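Long-range contacts in origin of replication complex subunit 1B (Arabidopsis thaliana, PDB 5HH7), which binds histone H3 tails through its paired PHD finger and BAH domain and belongs to the origin recognition complex that binds origins of replication: residues K58-I63 / G73-C78; L170-Y175 / D206-F211. One frame throughout, in Å; residues are numbered along the deposited sequence.

Overall arrangement
The two contacts belong to the two halves of the BAH-PHD cassette. Interaction 1 (58-63 with 73-78) lies in the PHD finger, toward the surface, where a loop wraps a zinc-binding histidine; interaction 2 (170-175 with 206-211) is buried in the BAH domain, near the centre of the molecule. Their centres are about 21 Å apart and their nearest atoms about 8 Å; they hold different elements in different domains. Metal coordination, backbone carbonyls and one asparagine dominate the first, whereas a single arginine reaching carbonyls and a carboxylate dominates the second. Each includes a segment that overlaps a histone H3-binding region, and R172 of interaction 2 also forms a salt bridge with E66 of the PHD finger.

Interaction 1: K58-I63 / G73-C78; sequences KSDTNI and GFHLKC. With ZN (zinc ion), chain C.
H75, N62 and I63 carry this contact, in which the loop 58-63 curls round a zinc-binding imidazole. H75 binds the zinc ion through ND1 at 2.6 Å, and C53, C56 and C78 complete the site. The loop lies along the rest of the ring: K58 O sits at the edge, in the ring plane, 3.2 Å from H75 CE1, while D60 CB is 3.3 Å from the same H75 CE1 and D60 CG lies over one face, offset toward the rim. N62 extends its amide across the start of the 3-10 segment 76-78. With its CG anti to the backbone N (chi1 -177°), N62 OD1 accepts a nearly straight bond from K77 N at 3.0 Å, tilted out of the carbonyl plane. I63 O takes L76 N at 3.0 Å almost end-on, and I63 CB rests 3.9 Å from L76 CD1, the two side chains pointing the same way. Just past I63, strand 64-66 pairs antiparallel with strand 73-75 in the small sheet of the PHD finger; L76 packs on I65 of strand 64-66, and I63 on V86 of a following loop.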
loop_
_atom_site.group_PDB
_atom_site.type_symbol
_atom_site.label_atom_id
_atom_site.label_comp_id
_atom_site.label_asym_id
_atom_site.label_seq_id
_atom_site.Cartn_x
_atom_site.Cartn_y
_atom_site.Cartn_z
ATOM N N LYS A 58 -20.654 5.395 12.559
ATOM C CA LYS A 58 -20.879 6.821 12.756
ATOM C C LYS A 58 -19.548 7.554 12.890
ATOM O O LYS A 58 -18.629 7.070 13.553
ATOM C CB LYS A 58 -21.764 7.064 13.984
ATOM C CG LYS A 58 -23.168 6.484 13.849
ATOM C CD LYS A 58 -24.091 6.935 14.976
ATOM C CE LYS A 58 -23.891 6.128 16.253
ATOM N NZ LYS A 58 -24.825 6.574 17.331
ATOM N N SER A 59 -19.442 8.711 12.241
ATOM C CA SER A 59 -18.249 9.549 12.348
ATOM C C SER A 59 -17.995 9.941 13.801
ATOM O O SER A 59 -18.939 10.096 14.578
ATOM C CB SER A 59 -18.403 10.805 11.489
ATOM O OG SER A 59 -17.339 11.711 11.717
ATOM N N ASP A 60 -16.723 10.088 14.167
ATOM C CA ASP A 60 -16.359 10.389 15.548
ATOM C C ASP A 60 -14.915 10.862 15.697
ATOM O O ASP A 60 -14.052 10.542 14.878
ATOM C CB ASP A 60 -16.580 9.160 16.435
ATOM C CG ASP A 60 -16.605 9.498 17.913
ATOM O OD1 ASP A 60 -15.735 10.262 18.381
ATOM O OD2 ASP A 60 -17.506 9.002 18.616
ATOM N N THR A 61 -14.672 11.616 16.766
ATOM C CA THR A 61 -13.332 12.060 17.128
ATOM C C THR A 61 -12.562 10.974 17.874
ATOM O O THR A 61 -11.339 11.049 17.996
ATOM C CB THR A 61 -13.387 13.313 18.017
ATOM O OG1 THR A 61 -14.426 13.162 18.992
ATOM C CG2 THR A 61 -13.668 14.550 17.181
ATOM N N ASN A 62 -13.276 9.973 18.384
ATOM C CA ASN A 62 -12.633 8.882 19.108
ATOM C C ASN A 62 -11.674 8.121 18.203
ATOM O O ASN A 62 -11.991 7.852 17.044
ATOM C CB ASN A 62 -13.666 7.926 19.708
ATOM C CG ASN A 62 -13.027 6.820 20.534
ATOM O OD1 ASN A 62 -13.014 5.655 20.134
ATOM N ND2 ASN A 62 -12.484 7.185 21.691
ATOM N N ILE A 63 -10.504 7.790 18.740
ATOM C CA ILE A 63 -9.467 7.099 17.981
ATOM C C ILE A 63 -9.974 5.784 17.398
ATOM O O ILE A 63 -10.661 5.014 18.070
ATOM C CB ILE A 63 -8.210 6.845 18.847
ATOM C CG1 ILE A 63 -7.603 8.174 19.293
ATOM C CG2 ILE A 63 -7.176 6.028 18.085
ATOM C CD1 ILE A 63 -7.292 9.115 18.146
ATOM N N GLY A 73 -11.841 -0.941 10.420
ATOM C CA GLY A 73 -11.663 0.111 11.403
ATOM C C GLY A 73 -12.615 -0.034 12.575
ATOM O O GLY A 73 -13.768 -0.431 12.401
ATOM N N PHE A 74 -12.127 0.278 13.772
ATOM C CA PHE A 74 -12.921 0.158 14.991
ATOM C C PHE A 74 -12.581 1.271 15.976
ATOM O O PHE A 74 -11.418 1.455 16.330
ATOM C CB PHE A 74 -12.677 -1.198 15.666
ATOM C CG PHE A 74 -12.996 -2.382 14.794
ATOM C CD1 PHE A 74 -14.246 -2.977 14.840
ATOM C CD2 PHE A 74 -12.042 -2.906 13.935
ATOM C CE1 PHE A 74 -14.541 -4.066 14.042
ATOM C CE2 PHE A 74 -12.332 -3.990 13.131
ATOM C CZ PHE A 74 -13.585 -4.570 13.183
ATOM N N HIS A 75 -13.593 2.015 16.415
ATOM C CA HIS A 75 -13.405 2.989 17.485
ATOM C C HIS A 75 -13.018 2.253 18.764
ATOM O O HIS A 75 -13.582 1.201 19.070
ATOM C CB HIS A 75 -14.687 3.796 17.725
ATOM C CG HIS A 75 -14.962 4.832 16.678
ATOM N ND1 HIS A 75 -16.229 5.086 16.201
ATOM C CD2 HIS A 75 -14.138 5.690 16.031
ATOM C CE1 HIS A 75 -16.173 6.043 15.292
ATOM N NE2 HIS A 75 -14.916 6.430 15.174
ATOM N N LEU A 76 -12.057 2.801 19.504
ATOM C CA LEU A 76 -11.652 2.225 20.783
ATOM C C LEU A 76 -12.830 2.146 21.749
ATOM O O LEU A 76 -13.039 1.131 22.414
ATOM C CB LEU A 76 -10.536 3.057 21.420
ATOM C CG LEU A 76 -9.155 3.060 20.762
ATOM C CD1 LEU A 76 -8.238 4.032 21.488
ATOM C CD2 LEU A 76 -8.555 1.661 20.753
ATOM N N LYS A 77 -13.600 3.228 21.807
ATOM C CA LYS A 77 -14.712 3.354 22.745
ATOM C C LYS A 77 -15.863 2.413 22.416
ATOM O O LYS A 77 -16.809 2.288 23.192
ATOM C CB LYS A 77 -15.243 4.784 22.726
ATOM C CG LYS A 77 -15.961 5.128 21.431
ATOM C CD LYS A 77 -16.800 6.381 21.572
ATOM C CE LYS A 77 -17.768 6.519 20.410
ATOM N NZ LYS A 77 -18.704 5.366 20.318
ATOM N N CYS A 78 -15.793 1.765 21.259
ATOM C CA CYS A 78 -16.900 0.942 20.791
ATOM C C CYS A 78 -16.615 -0.549 20.901
ATOM O O CYS A 78 -17.493 -1.378 20.655
ATOM C CB CYS A 78 -17.274 1.328 19.363
ATOM S SG CYS A 78 -17.855 3.029 19.243
HETATM ZN ZN ZN C . -17.714 2.971 16.472
#

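Interaction 2: L170-Y175 / D206-F211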
loop_
_atom_site.group_PDB
_atom_site.type_symbol
_atom_site.label_atom_id
_atom_site.label_comp_id
_atom_site.label_asym_id
_atom_site.label_seq_id
_atom_site.Cartn_x
_atom_site.Cartn_y
_atom_site.Cartn_z
ATOM N N LEU A 170 2.254 -10.929 6.506
ATOM C CA LEU A 170 1.378 -9.926 7.100
ATOM C C LEU A 170 0.384 -9.454 6.043
ATOM O O LEU A 170 0.651 -9.556 4.843
ATOM C CB LEU A 170 2.178 -8.743 7.653
ATOM C CG LEU A 170 3.177 -9.050 8.773
ATOM C CD1 LEU A 170 3.580 -7.769 9.496
ATOM C CD2 LEU A 170 2.624 -10.074 9.751
ATOM N N LYS A 171 -0.760 -8.941 6.485
ATOM C CA LYS A 171 -1.800 -8.504 5.556
ATOM C C LYS A 171 -1.372 -7.330 4.675
ATOM O O LYS A 171 -1.834 -7.197 3.542
ATOM C CB LYS A 171 -3.095 -8.176 6.307
ATOM C CG LYS A 171 -3.818 -9.406 6.836
ATOM C CD LYS A 171 -4.277 -10.297 5.691
ATOM C CE LYS A 171 -5.025 -11.519 6.207
ATOM N NZ LYS A 171 -5.642 -12.301 5.101
ATOM N N ARG A 172 -0.484 -6.485 5.191
ATOM C CA ARG A 172 0.001 -5.345 4.418
ATOM C C ARG A 172 1.328 -5.626 3.713
ATOM O O ARG A 172 2.042 -4.696 3.325
ATOM C CB ARG A 172 0.124 -4.104 5.308
ATOM C CG ARG A 172 -1.218 -3.505 5.711
ATOM C CD ARG A 172 -1.047 -2.322 6.654
ATOM N NE ARG A 172 -2.289 -1.570 6.808
ATOM C CZ ARG A 172 -2.686 -0.606 5.983
ATOM N NH1 ARG A 172 -3.832 0.028 6.202
ATOM N NH2 ARG A 172 -1.936 -0.272 4.939
ATOM N N GLU A 173 1.652 -6.904 3.531
ATOM C CA GLU A 173 2.943 -7.274 2.950
ATOM C C GLU A 173 2.918 -7.382 1.426
ATOM O O GLU A 173 1.993 -7.948 0.848
ATOM C CB GLU A 173 3.476 -8.576 3.563
ATOM C CG GLU A 173 4.878 -8.945 3.072
ATOM C CD GLU A 173 5.494 -10.098 3.840
ATOM O OE1 GLU A 173 4.769 -10.756 4.618
ATOM O OE2 GLU A 173 6.712 -10.337 3.676
ATOM N N LEU A 174 3.944 -6.821 0.790
ATOM C CA LEU A 174 4.122 -6.909 -0.654
ATOM C C LEU A 174 5.477 -7.533 -0.956
ATOM O O LEU A 174 6.392 -7.468 -0.132
ATOM C CB LEU A 174 4.088 -5.512 -1.278
ATOM C CG LEU A 174 2.853 -4.654 -1.000
ATOM C CD1 LEU A 174 3.051 -3.247 -1.542
ATOM C CD2 LEU A 174 1.610 -5.306 -1.602
ATOM N N TYR A 175 5.604 -8.123 -2.141
ATOM C CA TYR A 175 6.898 -8.551 -2.660
ATOM C C TYR A 175 7.276 -7.641 -3.817
ATOM O O TYR A 175 6.418 -7.263 -4.612
ATOM C CB TYR A 175 6.821 -9.981 -3.187
ATOM C CG TYR A 175 6.419 -11.011 -2.163
ATOM C CD1 TYR A 175 6.985 -11.016 -0.893
ATOM C CD2 TYR A 175 5.477 -11.984 -2.468
ATOM C CE1 TYR A 175 6.617 -11.967 0.048
ATOM C CE2 TYR A 175 5.103 -12.936 -1.537
ATOM C CZ TYR A 175 5.676 -12.924 -0.282
ATOM O OH TYR A 175 5.303 -13.876 0.640
ATOM N N ASP A 206 0.983 5.835 10.624
ATOM C CA ASP A 206 1.257 6.608 9.413
ATOM C C ASP A 206 0.186 6.520 8.324
ATOM O O ASP A 206 0.366 7.064 7.234
ATOM C CB ASP A 206 2.623 6.239 8.832
ATOM C CG ASP A 206 3.771 6.753 9.676
ATOM O OD1 ASP A 206 3.525 7.563 10.596
ATOM O OD2 ASP A 206 4.922 6.358 9.407
ATOM N N GLY A 207 -0.918 5.838 8.609
ATOM C CA GLY A 207 -2.061 5.866 7.712
ATOM C C GLY A 207 -2.293 4.632 6.859
ATOM O O GLY A 207 -1.617 3.609 6.999
ATOM N N ASP A 208 -3.255 4.748 5.950
ATOM C CA ASP A 208 -3.777 3.601 5.211
ATOM C C ASP A 208 -2.845 3.093 4.112
ATOM O O ASP A 208 -2.991 1.968 3.638
ATOM C CB ASP A 208 -5.127 3.965 4.591
ATOM C CG ASP A 208 -5.947 2.749 4.232
ATOM O OD1 ASP A 208 -5.889 1.762 4.991
ATOM O OD2 ASP A 208 -6.654 2.784 3.202
ATOM N N ASP A 209 -1.893 3.922 3.704
ATOM C CA ASP A 209 -1.094 3.619 2.526
ATOM C C ASP A 209 0.306 3.119 2.867
ATOM O O ASP A 209 1.255 3.317 2.108
ATOM C CB ASP A 209 -1.050 4.846 1.617
ATOM C CG ASP A 209 -2.441 5.304 1.212
ATOM O OD1 ASP A 209 -3.179 4.487 0.624
ATOM O OD2 ASP A 209 -2.815 6.456 1.517
ATOM N N VAL A 210 0.416 2.451 4.011
ATOM C CA VAL A 210 1.690 1.923 4.478
ATOM C C VAL A 210 1.756 0.415 4.271
ATOM O O VAL A 210 0.858 -0.319 4.688
ATOM C CB VAL A 210 1.910 2.249 5.969
ATOM C CG1 VAL A 210 3.165 1.557 6.499
ATOM C CG2 VAL A 210 1.993 3.757 6.173
ATOM N N PHE A 211 2.823 -0.045 3.627
ATOM C CA PHE A 211 2.987 -1.467 3.359
ATOM C C PHE A 211 4.356 -1.961 3.795
ATOM O O PHE A 211 5.285 -1.176 3.983
ATOM C CB PHE A 211 2.779 -1.761 1.871
ATOM C CG PHE A 211 1.453 -1.298 1.355
ATOM C CD1 PHE A 211 0.333 -2.106 1.469
ATOM C CD2 PHE A 211 1.320 -0.045 0.780
ATOM C CE1 PHE A 211 -0.899 -1.672 1.007
ATOM C CE2 PHE A 211 0.091 0.395 0.316
ATOM C CZ PHE A 211 -1.018 -0.420 0.431
#
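R172 drives its guanidinium into the bend of 206-211 and meets two backbone carbonyls and a carboxylate there. R172 NH2 donates to D208 O and to V210 O, each at 2.8 Å. The first acceptor lies in the guanidinium plane, although the nitrogen stands above the carbonyl plane of D208; the second is tilted from the guanidinium plane. R172 NH1 makes a bent salt-bridge bond to D208 OD1 at 3.0 Å, on the anti side but well out of the carboxylate plane, which is turned 80° from the guanidinium. R123 is a second partner of that oxygen, and E66 of the PHD finger of NH1, tying the two domains together. The extended chain (chi2 177°) carries the charge past V210 O, 3.4 Å from R172 CD. Beside this tight polar grip, the F211 end is less directional: R172 O lies at the ring edge, 3.4 Å from F211 CB; L174 CD1 touches F211 CB at 3.7 Å; and the cation-pi approach of R172 is long and weak at best. G207 O and D208 N hydrogen-bond side chains of the bound peptide. Helix 122-127 covers F211, and the backbones of R172 and L174 hydrogen-bond to that of L212 on strand 210-218, which runs parallel to strands 175-184 and 188-195.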